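PDB 6IV9: Cas13d from uncultured Ruminococcus sp, which binds a CRISPR RNA and probably uses it to find and cut target RNA, with two HEPN domains governing crRNA maturation and target cleavage. Local coordinates for residues G659-P662 / D663-E667; I724-Y727 / L728-Y732; Y732-V735 / K736-N740. The protein carries 2 engineered substitutions. All coordinates share one frame; numbering follows the deposited sequence.

Contact 1. Residues G659-P662 / D663-E667. With nucleotides of chain B.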
loop_
_atom_site.group_PDB
_atom_site.type_symbol
_atom_site.label_atom_id
_atom_site.label_comp_id
_atom_site.label_asym_id
_atom_site.label_seq_id
_atom_site.Cartn_x
_atom_site.Cartn_y
_atom_site.Cartn_z
ATOM N N GLY A 659 -18.363 8.283 -13.738
ATOM C CA GLY A 659 -19.550 8.154 -12.876
ATOM C C GLY A 659 -19.189 8.175 -11.406
ATOM O O GLY A 659 -19.996 8.601 -10.615
ATOM N N GLY A 660 -18.045 7.598 -11.073
ATOM C CA GLY A 660 -17.535 7.537 -9.696
ATOM C C GLY A 660 -17.004 8.867 -9.205
ATOM O O GLY A 660 -16.860 9.038 -8.016
ATOM N N ILE A 661 -16.636 9.743 -10.121
ATOM C CA ILE A 661 -16.072 11.046 -9.695
ATOM C C ILE A 661 -17.203 11.902 -9.133
ATOM O O ILE A 661 -18.239 11.977 -9.762
ATOM C CB ILE A 661 -15.300 11.709 -10.847
ATOM C CG1 ILE A 661 -14.127 10.829 -11.272
ATOM C CG2 ILE A 661 -14.844 13.100 -10.470
ATOM C CD1 ILE A 661 -13.366 11.365 -12.430
ATOM N N PRO A 662 -16.998 12.600 -8.004
ATOM C CA PRO A 662 -18.034 13.423 -7.405
ATOM C C PRO A 662 -18.498 14.516 -8.372
ATOM O O PRO A 662 -17.737 14.984 -9.137
ATOM C CB PRO A 662 -17.347 14.050 -6.192
ATOM C CG PRO A 662 -16.246 13.092 -5.869
ATOM C CD PRO A 662 -15.789 12.571 -7.206
ATOM N N ASP A 663 -19.768 14.893 -8.258
ATOM C CA ASP A 663 -20.415 15.873 -9.162
ATOM C C ASP A 663 -19.674 17.205 -9.101
ATOM O O ASP A 663 -19.482 17.787 -10.143
ATOM C CB ASP A 663 -21.876 16.104 -8.782
ATOM C CG ASP A 663 -22.776 14.893 -8.915
ATOM O OD1 ASP A 663 -22.429 13.985 -9.648
ATOM O OD2 ASP A 663 -23.828 14.903 -8.288
ATOM N N THR A 664 -19.246 17.644 -7.924
ATOM C CA THR A 664 -18.523 18.936 -7.848
ATOM C C THR A 664 -17.239 18.859 -8.683
ATOM O O THR A 664 -16.916 19.825 -9.314
ATOM C CB THR A 664 -18.232 19.341 -6.399
ATOM O OG1 THR A 664 -17.401 18.329 -5.849
ATOM C CG2 THR A 664 -19.483 19.454 -5.564
ATOM N N GLN A 665 -16.527 17.745 -8.636
ATOM C CA GLN A 665 -15.297 17.576 -9.446
ATOM C C GLN A 665 -15.619 17.534 -10.947
ATOM O O GLN A 665 -14.884 18.111 -11.708
ATOM C CB GLN A 665 -14.465 16.406 -8.942
ATOM C CG GLN A 665 -13.049 16.414 -9.493
ATOM C CD GLN A 665 -12.369 17.762 -9.512
ATOM O OE1 GLN A 665 -12.318 18.461 -8.509
ATOM N NE2 GLN A 665 -11.819 18.128 -10.653
ATOM N N ILE A 666 -16.699 16.871 -11.336
ATOM C CA ILE A 666 -17.072 16.809 -12.775
ATOM C C ILE A 666 -17.319 18.239 -13.281
ATOM O O ILE A 666 -16.887 18.555 -14.362
ATOM C CB ILE A 666 -18.292 15.898 -12.980
ATOM C CG1 ILE A 666 -17.940 14.434 -12.743
ATOM C CG2 ILE A 666 -18.909 16.107 -14.348
ATOM C CD1 ILE A 666 -16.835 13.926 -13.608
ATOM N N GLU A 667 -17.974 19.068 -12.482
ATOM C CA GLU A 667 -18.234 20.469 -12.885
ATOM C C GLU A 667 -16.901 21.206 -13.060
ATOM O O GLU A 667 -16.788 21.977 -13.985
ATOM C CB GLU A 667 -19.141 21.150 -11.865
ATOM C CG GLU A 667 -20.519 20.533 -11.778
ATOM C CD GLU A 667 -21.631 21.356 -12.396
ATOM O OE1 GLU A 667 -21.340 22.181 -13.259
ATOM O OE2 GLU A 667 -22.771 21.156 -12.026
ATOM P P U B 39 -7.082 14.837 -8.579
ATOM O OP1 U B 39 -6.352 15.325 -9.728
ATOM O OP2 U B 39 -6.302 14.114 -7.535
ATOM O "O5'" U B 39 -7.974 15.883 -7.813
ATOM C "C5'" U B 39 -8.665 16.917 -8.534
ATOM C "C4'" U B 39 -9.467 17.746 -7.557
ATOM O "O4'" U B 39 -10.352 16.887 -6.783
ATOM C "C3'" U B 39 -8.670 18.464 -6.487
ATOM O "O3'" U B 39 -8.014 19.579 -7.046
ATOM C "C2'" U B 39 -9.749 18.737 -5.440
ATOM O "O2'" U B 39 -10.718 19.729 -5.707
ATOM C "C1'" U B 39 -10.497 17.411 -5.466
ATOM N N1 U B 39 -9.967 16.419 -4.522
ATOM C C2 U B 39 -10.244 16.598 -3.179
ATOM O O2 U B 39 -10.866 17.558 -2.755
ATOM N N3 U B 39 -9.742 15.621 -2.353
ATOM C C4 U B 39 -9.015 14.505 -2.726
ATOM O O4 U B 39 -8.640 13.709 -1.869
ATOM C C5 U B 39 -8.773 14.394 -4.130
ATOM C C6 U B 39 -9.245 15.331 -4.960
ATOM P P U B 38 -6.629 9.097 -6.394
ATOM O OP1 U B 38 -6.493 7.754 -6.855
ATOM O OP2 U B 38 -5.496 9.913 -6.043
ATOM O "O5'" U B 38 -7.439 9.827 -7.552
ATOM C "C5'" U B 38 -7.601 11.194 -7.494
ATOM C "C4'" U B 38 -8.694 11.609 -8.456
ATOM O "O4'" U B 38 -9.903 10.892 -8.116
ATOM C "C3'" U B 38 -9.050 13.072 -8.289
ATOM O "O3'" U B 38 -8.195 13.819 -9.159
ATOM C "C2'" U B 38 -10.520 13.115 -8.708
ATOM O "O2'" U B 38 -10.675 13.100 -10.108
ATOM C "C1'" U B 38 -11.015 11.767 -8.207
ATOM N N1 U B 38 -11.678 11.840 -6.902
ATOM C C2 U B 38 -12.690 10.922 -6.670
ATOM O O2 U B 38 -13.031 10.093 -7.506
ATOM N N3 U B 38 -13.264 10.999 -5.418
ATOM C C4 U B 38 -12.917 11.873 -4.388
ATOM O O4 U B 38 -13.517 11.820 -3.302
ATOM C C5 U B 38 -11.818 12.752 -4.698
ATOM C C6 U B 38 -11.253 12.705 -5.919
#

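Contact 2. Residues I724-Y727 / L728-Y732. With nucleotides of chain B.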
loop_
_atom_site.group_PDB
_atom_site.type_symbol
_atom_site.label_atom_id
_atom_site.label_comp_id
_atom_site.label_asym_id
_atom_site.label_seq_id
_atom_site.Cartn_x
_atom_site.Cartn_y
_atom_site.Cartn_z
ATOM N N ILE A 724 -5.200 16.964 -20.536
ATOM C CA ILE A 724 -4.222 15.860 -20.333
ATOM C C ILE A 724 -4.359 15.332 -18.903
ATOM O O ILE A 724 -4.307 14.146 -18.711
ATOM C CB ILE A 724 -2.797 16.348 -20.637
ATOM C CG1 ILE A 724 -2.609 16.607 -22.129
ATOM C CG2 ILE A 724 -1.769 15.381 -20.093
ATOM C CD1 ILE A 724 -1.278 17.180 -22.492
ATOM N N GLY A 725 -4.520 16.224 -17.940
ATOM C CA GLY A 725 -4.621 15.766 -16.551
ATOM C C GLY A 725 -5.828 14.877 -16.349
ATOM O O GLY A 725 -5.716 13.894 -15.666
ATOM N N LEU A 726 -6.968 15.267 -16.899
ATOM C CA LEU A 726 -8.187 14.443 -16.747
ATOM C C LEU A 726 -8.006 13.108 -17.460
ATOM O O LEU A 726 -8.392 12.121 -16.915
ATOM C CB LEU A 726 -9.386 15.185 -17.329
ATOM C CG LEU A 726 -10.650 14.343 -17.445
ATOM C CD1 LEU A 726 -11.092 13.852 -16.086
ATOM C CD2 LEU A 726 -11.754 15.122 -18.106
ATOM N N TYR A 727 -7.436 13.134 -18.656
ATOM C CA TYR A 727 -7.254 11.885 -19.428
ATOM C C TYR A 727 -6.368 10.920 -18.642
ATOM O O TYR A 727 -6.739 9.793 -18.465
ATOM C CB TYR A 727 -6.602 12.197 -20.776
ATOM C CG TYR A 727 -6.145 10.986 -21.538
ATOM C CD1 TYR A 727 -7.040 10.026 -21.937
ATOM C CD2 TYR A 727 -4.816 10.772 -21.826
ATOM C CE1 TYR A 727 -6.639 8.904 -22.628
ATOM C CE2 TYR A 727 -4.391 9.650 -22.509
ATOM C CZ TYR A 727 -5.307 8.707 -22.918
ATOM O OH TYR A 727 -4.927 7.590 -23.576
ATOM N N LEU A 728 -5.244 11.402 -18.142
ATOM C CA LEU A 728 -4.340 10.514 -17.374
ATOM C C LEU A 728 -5.033 10.017 -16.102
ATOM O O LEU A 728 -4.862 8.874 -15.763
ATOM C CB LEU A 728 -3.063 11.282 -17.044
ATOM C CG LEU A 728 -2.164 11.560 -18.237
ATOM C CD1 LEU A 728 -0.961 12.379 -17.832
ATOM C CD2 LEU A 728 -1.745 10.269 -18.897
ATOM N N THR A 729 -5.748 10.898 -15.417
ATOM C CA THR A 729 -6.441 10.513 -14.167
ATOM C C THR A 729 -7.477 9.429 -14.457
ATOM O O THR A 729 -7.505 8.455 -13.752
ATOM C CB THR A 729 -7.128 11.715 -13.515
ATOM O OG1 THR A 729 -6.138 12.681 -13.206
ATOM C CG2 THR A 729 -7.880 11.344 -12.262
ATOM N N VAL A 730 -8.267 9.592 -15.499
ATOM C CA VAL A 730 -9.329 8.584 -15.756
ATOM C C VAL A 730 -8.721 7.211 -16.069
ATOM O O VAL A 730 -9.182 6.236 -15.549
ATOM C CB VAL A 730 -10.265 9.076 -16.873
ATOM C CG1 VAL A 730 -11.136 7.967 -17.401
ATOM C CG2 VAL A 730 -11.088 10.263 -16.420
ATOM N N MET A 731 -7.733 7.159 -16.947
ATOM C CA MET A 731 -7.098 5.866 -17.294
ATOM C C MET A 731 -6.376 5.290 -16.065
ATOM O O MET A 731 -6.433 4.117 -15.858
ATOM C CB MET A 731 -6.177 6.008 -18.505
ATOM C CG MET A 731 -6.900 6.539 -19.723
ATOM S SD MET A 731 -8.553 5.854 -20.027
ATOM C CE MET A 731 -8.168 4.146 -20.368
ATOM N N TYR A 732 -5.731 6.141 -15.285
ATOM C CA TYR A 732 -5.009 5.690 -14.073
ATOM C C TYR A 732 -5.997 5.058 -13.090
ATOM O O TYR A 732 -5.741 3.997 -12.606
ATOM C CB TYR A 732 -4.294 6.878 -13.437
ATOM C CG TYR A 732 -4.014 6.761 -11.967
ATOM C CD1 TYR A 732 -2.979 5.990 -11.489
ATOM C CD2 TYR A 732 -4.785 7.444 -11.051
ATOM C CE1 TYR A 732 -2.730 5.885 -10.139
ATOM C CE2 TYR A 732 -4.554 7.346 -9.697
ATOM C CZ TYR A 732 -3.517 6.568 -9.241
ATOM O OH TYR A 732 -3.267 6.491 -7.918
ATOM P P U B 38 -6.629 9.097 -6.394
ATOM O OP1 U B 38 -6.493 7.754 -6.855
ATOM O OP2 U B 38 -5.496 9.913 -6.043
ATOM O "O5'" U B 38 -7.439 9.827 -7.552
ATOM C "C5'" U B 38 -7.601 11.194 -7.494
ATOM C "C4'" U B 38 -8.694 11.609 -8.456
ATOM O "O4'" U B 38 -9.903 10.892 -8.116
ATOM C "C3'" U B 38 -9.050 13.072 -8.289
ATOM O "O3'" U B 38 -8.195 13.819 -9.159
ATOM C "C2'" U B 38 -10.520 13.115 -8.708
ATOM O "O2'" U B 38 -10.675 13.100 -10.108
ATOM C "C1'" U B 38 -11.015 11.767 -8.207
ATOM N N1 U B 38 -11.678 11.840 -6.902
ATOM C C2 U B 38 -12.690 10.922 -6.670
ATOM O O2 U B 38 -13.031 10.093 -7.506
ATOM N N3 U B 38 -13.264 10.999 -5.418
ATOM C C4 U B 38 -12.917 11.873 -4.388
ATOM O O4 U B 38 -13.517 11.820 -3.302
ATOM C C5 U B 38 -11.818 12.752 -4.698
ATOM C C6 U B 38 -11.253 12.705 -5.919
#

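Contact 3. Residues Y732-V735 / K736-N740. With nucleotides of chain B.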
loop_
_atom_site.group_PDB
_atom_site.type_symbol
_atom_site.label_atom_id
_atom_site.label_comp_id
_atom_site.label_asym_id
_atom_site.label_seq_id
_atom_site.Cartn_x
_atom_site.Cartn_y
_atom_site.Cartn_z
ATOM N N TYR A 732 -5.731 6.141 -15.285
ATOM C CA TYR A 732 -5.009 5.690 -14.073
ATOM C C TYR A 732 -5.997 5.058 -13.090
ATOM O O TYR A 732 -5.741 3.997 -12.606
ATOM C CB TYR A 732 -4.294 6.878 -13.437
ATOM C CG TYR A 732 -4.014 6.761 -11.967
ATOM C CD1 TYR A 732 -2.979 5.990 -11.489
ATOM C CD2 TYR A 732 -4.785 7.444 -11.051
ATOM C CE1 TYR A 732 -2.730 5.885 -10.139
ATOM C CE2 TYR A 732 -4.554 7.346 -9.697
ATOM C CZ TYR A 732 -3.517 6.568 -9.241
ATOM O OH TYR A 732 -3.267 6.491 -7.918
ATOM N N LEU A 733 -7.149 5.689 -12.896
ATOM C CA LEU A 733 -8.160 5.177 -11.937
ATOM C C LEU A 733 -8.580 3.770 -12.378
ATOM O O LEU A 733 -8.692 2.898 -11.548
ATOM C CB LEU A 733 -9.349 6.132 -11.997
ATOM C CG LEU A 733 -9.649 6.996 -10.781
ATOM C CD1 LEU A 733 -8.529 7.085 -9.782
ATOM C CD2 LEU A 733 -10.190 8.348 -11.171
ATOM N N LEU A 734 -8.773 3.572 -13.671
ATOM C CA LEU A 734 -9.184 2.237 -14.154
ATOM C C LEU A 734 -8.093 1.190 -13.899
ATOM O O LEU A 734 -8.398 0.179 -13.314
ATOM C CB LEU A 734 -9.456 2.349 -15.653
ATOM C CG LEU A 734 -9.652 1.025 -16.373
ATOM C CD1 LEU A 734 -10.908 0.335 -15.897
ATOM C CD2 LEU A 734 -9.680 1.226 -17.869
ATOM N N VAL A 735 -6.863 1.460 -14.320
ATOM C CA VAL A 735 -5.762 0.471 -14.142
ATOM C C VAL A 735 -5.478 0.252 -12.651
ATOM O O VAL A 735 -5.412 -0.883 -12.241
ATOM C CB VAL A 735 -4.506 0.893 -14.924
ATOM C CG1 VAL A 735 -3.339 -0.036 -14.690
ATOM C CG2 VAL A 735 -4.789 1.032 -16.404
ATOM N N LYS A 736 -5.401 1.326 -11.878
ATOM C CA LYS A 736 -5.093 1.197 -10.437
ATOM C C LYS A 736 -6.171 0.350 -9.761
ATOM O O LYS A 736 -5.821 -0.508 -9.010
ATOM C CB LYS A 736 -5.053 2.568 -9.772
ATOM C CG LYS A 736 -4.848 2.541 -8.271
ATOM C CD LYS A 736 -5.294 3.787 -7.597
ATOM C CE LYS A 736 -6.790 3.896 -7.488
ATOM N NZ LYS A 736 -7.196 4.988 -6.590
ATOM N N ASN A 737 -7.432 0.583 -10.083
ATOM C CA ASN A 737 -8.515 -0.205 -9.449
ATOM C C ASN A 737 -8.388 -1.692 -9.799
ATOM O O ASN A 737 -8.630 -2.497 -8.941
ATOM C CB ASN A 737 -9.889 0.403 -9.684
ATOM C CG ASN A 737 -10.196 1.404 -8.603
ATOM O OD1 ASN A 737 -10.524 1.021 -7.500
ATOM N ND2 ASN A 737 -10.044 2.671 -8.906
ATOM N N LEU A 738 -8.059 -2.006 -11.042
ATOM C CA LEU A 738 -7.893 -3.414 -11.477
ATOM C C LEU A 738 -6.672 -4.062 -10.813
ATOM O O LEU A 738 -6.748 -5.207 -10.444
ATOM C CB LEU A 738 -7.837 -3.452 -13.000
ATOM C CG LEU A 738 -9.164 -3.106 -13.667
ATOM C CD1 LEU A 738 -9.010 -3.026 -15.172
ATOM C CD2 LEU A 738 -10.224 -4.107 -13.281
ATOM N N VAL A 739 -5.575 -3.326 -10.692
ATOM C CA VAL A 739 -4.371 -3.866 -10.004
ATOM C C VAL A 739 -4.754 -4.158 -8.548
ATOM O O VAL A 739 -4.371 -5.180 -8.037
ATOM C CB VAL A 739 -3.199 -2.874 -10.092
ATOM C CG1 VAL A 739 -2.064 -3.256 -9.165
ATOM C CG2 VAL A 739 -2.708 -2.709 -11.513
ATOM N N ASN A 740 -5.519 -3.261 -7.945
ATOM C CA ASN A 740 -5.996 -3.383 -6.546
ATOM C C ASN A 740 -6.938 -4.581 -6.402
ATOM O O ASN A 740 -6.850 -5.259 -5.421
ATOM C CB ASN A 740 -6.569 -2.075 -6.013
ATOM C CG ASN A 740 -5.514 -1.015 -5.797
ATOM O OD1 ASN A 740 -4.336 -1.292 -5.843
ATOM N ND2 ASN A 740 -5.941 0.205 -5.578
ATOM P P A B 37 -11.205 5.041 -5.935
ATOM O OP1 A B 37 -12.237 4.869 -6.941
ATOM O OP2 A B 37 -9.823 4.592 -6.343
ATOM O "O5'" A B 37 -11.145 6.583 -5.526
ATOM C "C5'" A B 37 -10.591 7.510 -6.495
ATOM C "C4'" A B 37 -9.829 8.639 -5.839
ATOM O "O4'" A B 37 -10.734 9.363 -4.977
ATOM C "C3'" A B 37 -8.643 8.197 -4.983
ATOM O "O3'" A B 37 -7.592 9.150 -5.140
ATOM C "C2'" A B 37 -9.193 8.238 -3.562
ATOM O "O2'" A B 37 -8.233 8.493 -2.556
ATOM C "C1'" A B 37 -10.218 9.375 -3.643
ATOM N N9 A B 37 -11.346 9.144 -2.761
ATOM C C8 A B 37 -12.394 8.277 -2.959
ATOM N N7 A B 37 -13.284 8.304 -1.999
ATOM C C5 A B 37 -12.760 9.207 -1.086
ATOM C C6 A B 37 -13.217 9.664 0.154
ATOM N N6 A B 37 -14.338 9.232 0.721
ATOM N N1 A B 37 -12.462 10.576 0.809
ATOM C C2 A B 37 -11.351 11.024 0.227
ATOM N N3 A B 37 -10.807 10.660 -0.931
ATOM C C4 A B 37 -11.588 9.760 -1.559
ATOM P P U B 38 -6.629 9.097 -6.394
ATOM O OP1 U B 38 -6.493 7.754 -6.855
ATOM O OP2 U B 38 -5.496 9.913 -6.043
ATOM O "O5'" U B 38 -7.439 9.827 -7.552
ATOM C "C5'" U B 38 -7.601 11.194 -7.494
ATOM C "C4'" U B 38 -8.694 11.609 -8.456
ATOM O "O4'" U B 38 -9.903 10.892 -8.116
ATOM C "C3'" U B 38 -9.050 13.072 -8.289
ATOM O "O3'" U B 38 -8.195 13.819 -9.159
ATOM C "C2'" U B 38 -10.520 13.115 -8.708
ATOM O "O2'" U B 38 -10.675 13.100 -10.108
ATOM C "C1'" U B 38 -11.015 11.767 -8.207
ATOM N N1 U B 38 -11.678 11.840 -6.902
ATOM C C2 U B 38 -12.690 10.922 -6.670
ATOM O O2 U B 38 -13.031 10.093 -7.506
ATOM N N3 U B 38 -13.264 10.999 -5.418
ATOM C C4 U B 38 -12.917 11.873 -4.388
ATOM O O4 U B 38 -13.517 11.820 -3.302
ATOM C C5 U B 38 -11.818 12.752 -4.698
ATOM C C6 U B 38 -11.253 12.705 -5.919
ATOM P P G B 36 -6.658 4.997 -2.908
ATOM O OP1 G B 36 -6.069 4.625 -4.233
ATOM O OP2 G B 36 -6.505 6.412 -2.425
ATOM O "O5'" G B 36 -8.206 4.774 -2.779
ATOM C "C5'" G B 36 -8.770 3.526 -3.206
ATOM C "C4'" G B 36 -10.223 3.452 -2.810
ATOM O "O4'" G B 36 -10.341 3.517 -1.383
ATOM C "C3'" G B 36 -11.095 4.583 -3.344
ATOM O "O3'" G B 36 -11.662 4.300 -4.617
ATOM C "C2'" G B 36 -12.175 4.710 -2.296
ATOM O "O2'" G B 36 -13.172 3.716 -2.457
ATOM C "C1'" G B 36 -11.439 4.304 -1.024
ATOM N N9 G B 36 -10.975 5.452 -0.286
ATOM C C8 G B 36 -9.899 6.258 -0.564
ATOM N N7 G B 36 -9.775 7.246 0.278
ATOM C C5 G B 36 -10.853 7.102 1.128
ATOM C C6 G B 36 -11.243 7.876 2.239
ATOM O O6 G B 36 -10.695 8.878 2.706
ATOM N N1 G B 36 -12.380 7.363 2.841
ATOM C C2 G B 36 -13.060 6.253 2.418
ATOM N N2 G B 36 -14.128 5.911 3.132
ATOM N N3 G B 36 -12.710 5.523 1.379
ATOM C C4 G B 36 -11.606 6.005 0.784
#

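Contact 1. Residues G659-P662 / D663-E667
Ile661 packs back on Gln665 and Ile666 across the short turn that joins helix 651-660 to helix 663-673, and Pro662 sits at the N-cap of the second helix. The two branches of Ile661 do different work. Its CG2 is set opposite the backbone N (chi1 of CG1 is -62°) and is thereby directed at the new helix, where it lies 3.7 Å from Gln665 CB. The same methyl meets Ile666 CD1 at 3.8 Å, the two isoleucine side chains crossing at about a right angle. The other branch, CG1 and CD1, faces U38 of chain B, and CD1 ends near the ribose hydroxyl O2'.

Pro662 turns its ring toward the same nucleotide. Pro662 CD and CG lie over one face of the uracil, toward its N3 side, with Pro662 CD 3.5 Å from U38 N3, a CH-pi approach offset from the ring centre. Gln665 reaches the same RNA one nucleotide further on: a bend at chi2 (43°) lays its amide against the ribose of U39 of chain B. There Gln665 OE1 comes 3.1 Å from U39 C4', and the U39 O2' to Gln665 OE1 hydrogen bond is weak at 3.5 Å. The stronger partner of that oxygen is Arg668, so the amide is held mainly from within the helix and leans on the sugar.

On the far side from the RNA, Asp663 makes a salt bridge with Arg687 of helix 683-696. The guanidinium of Arg687 also bonds Ile661 O, tying both halves of the turn to that neighbouring helix. The first turn of helix 663-673 closes where Ile666 N donates to Pro662 O at 3.1 Å, with an N-H...O angle of 157° and the donor in the carbonyl plane.

Contact 2. Residues I724-Y727 / L728-Y732
From Ile724 to Met731 the chain is regular helix, with Leu728 N, Thr729 N, Val730 N and Met731 N donating in turn to the carbonyl oxygens of Ile724, Gly725, Leu726 and Tyr727. Gly725 O carries a second bond: Thr729 OG1 donates to it at 2.8 Å, and this hydroxyl and Thr729 N reach the oxygen from opposite faces of its plane. The same hydroxyl has a weak hydrogen bond with Arg631. With OG1 beside its own backbone N (chi1 -60°), the hydroxyl folds back onto the preceding turn while CG2 faces the RNA, 3.9 Å from U38 C4' of chain B. An alanine here is likely to cost Gly725 O its hydroxyl donor, and Arg631 its weak partner, and to open a gap against the U38 ribose.

All this lies within the long helix 713-760, whose flanks meet several shorter helices. Leu726 and Val730 run side by side, CD1 of the former 3.6 Å from CG2 of the latter, and both touch helix 683-696. Ile724 CG2 and Leu728 CD1 pair likewise at 3.8 Å. Tyr727 and Met731 form a Met-aromatic contact: Met731 SD is 5.4 Å from the ring centroid, oblique at 49° off the normal, while Met731 CG comes 3.8 Å from Tyr727 CE1. Tyr727 OH bonds Ile590 O. Tyr732 presents a ring edge to the RNA, CE2 standing 3.5 Å from U38 OP1.

Contact 3. Residues Y732-V735 / K736-N740
Lys736, whose aliphatic chain runs past the Tyr732 ring, ends in an ammonium group held by three successive phosphates of chain B. NZ bonds G36 OP1 at 2.6 Å, A37 OP2 at 2.7 Å and U38 OP1 at 2.9 Å. The site belongs to helix 713-760, and its i to i+4 pairs place the phosphate-binding groups on one side and apolar ones on another. The lysine is buried, and the converging phosphate oxygens probably favour its charged form, while its charge probably offsets the mutual repulsion of the three phosphates.

Torsions explain the reach. CG is opposite the backbone N (chi1 176°), and a single bend at chi3 (75°) turns the end of the chain into the backbone curve of the RNA. On the way, CB rides over one face of the Tyr732 ring, displaced toward its rim, and CD comes 3.4 Å from Tyr732 OH. Leu733 adds a nonpolar flank, its CD1 lying 3.6 Å from U38 OP1.

Away from the RNA, Leu734 and Leu738 run alongside each other, CD1 to CD1, and both touch Leu835, while Val735 and Val739 cross obliquely and face helix 630-638. Leu733 O accepts from both Asn737 N and Asn737 ND2, which arrive from opposite faces of the carbonyl plane. The amide nitrogen also reaches the RNA: Asn737 ND2 donates to Leu733 O at 3.0 Å and to A37 OP2 at 3.2 Å, the latter with an N-H...O angle of 158°.

Overall arrangement
Contacts 2 and 3 are consecutive parts of helix 713-760, their centres about 12 Å apart, and Tyr732 belongs to both. Contact 1 comes earlier in the chain, at the junction of helices 651-660 and 663-673; its centre lies about 14 Å from that of contact 2 and about 18 Å from that of contact 3. In each case the nearest atoms are about 5 Å apart, without touching. The RNA bridges them instead: U38 of chain B meets all three, its base and sugar against contact 1, its sugar and phosphate against contact 2, and its phosphate and ribose O4' against contact 3. Nucleotides G36 and A37 extend the strand at contact 3, and U39 extends it at contact 1.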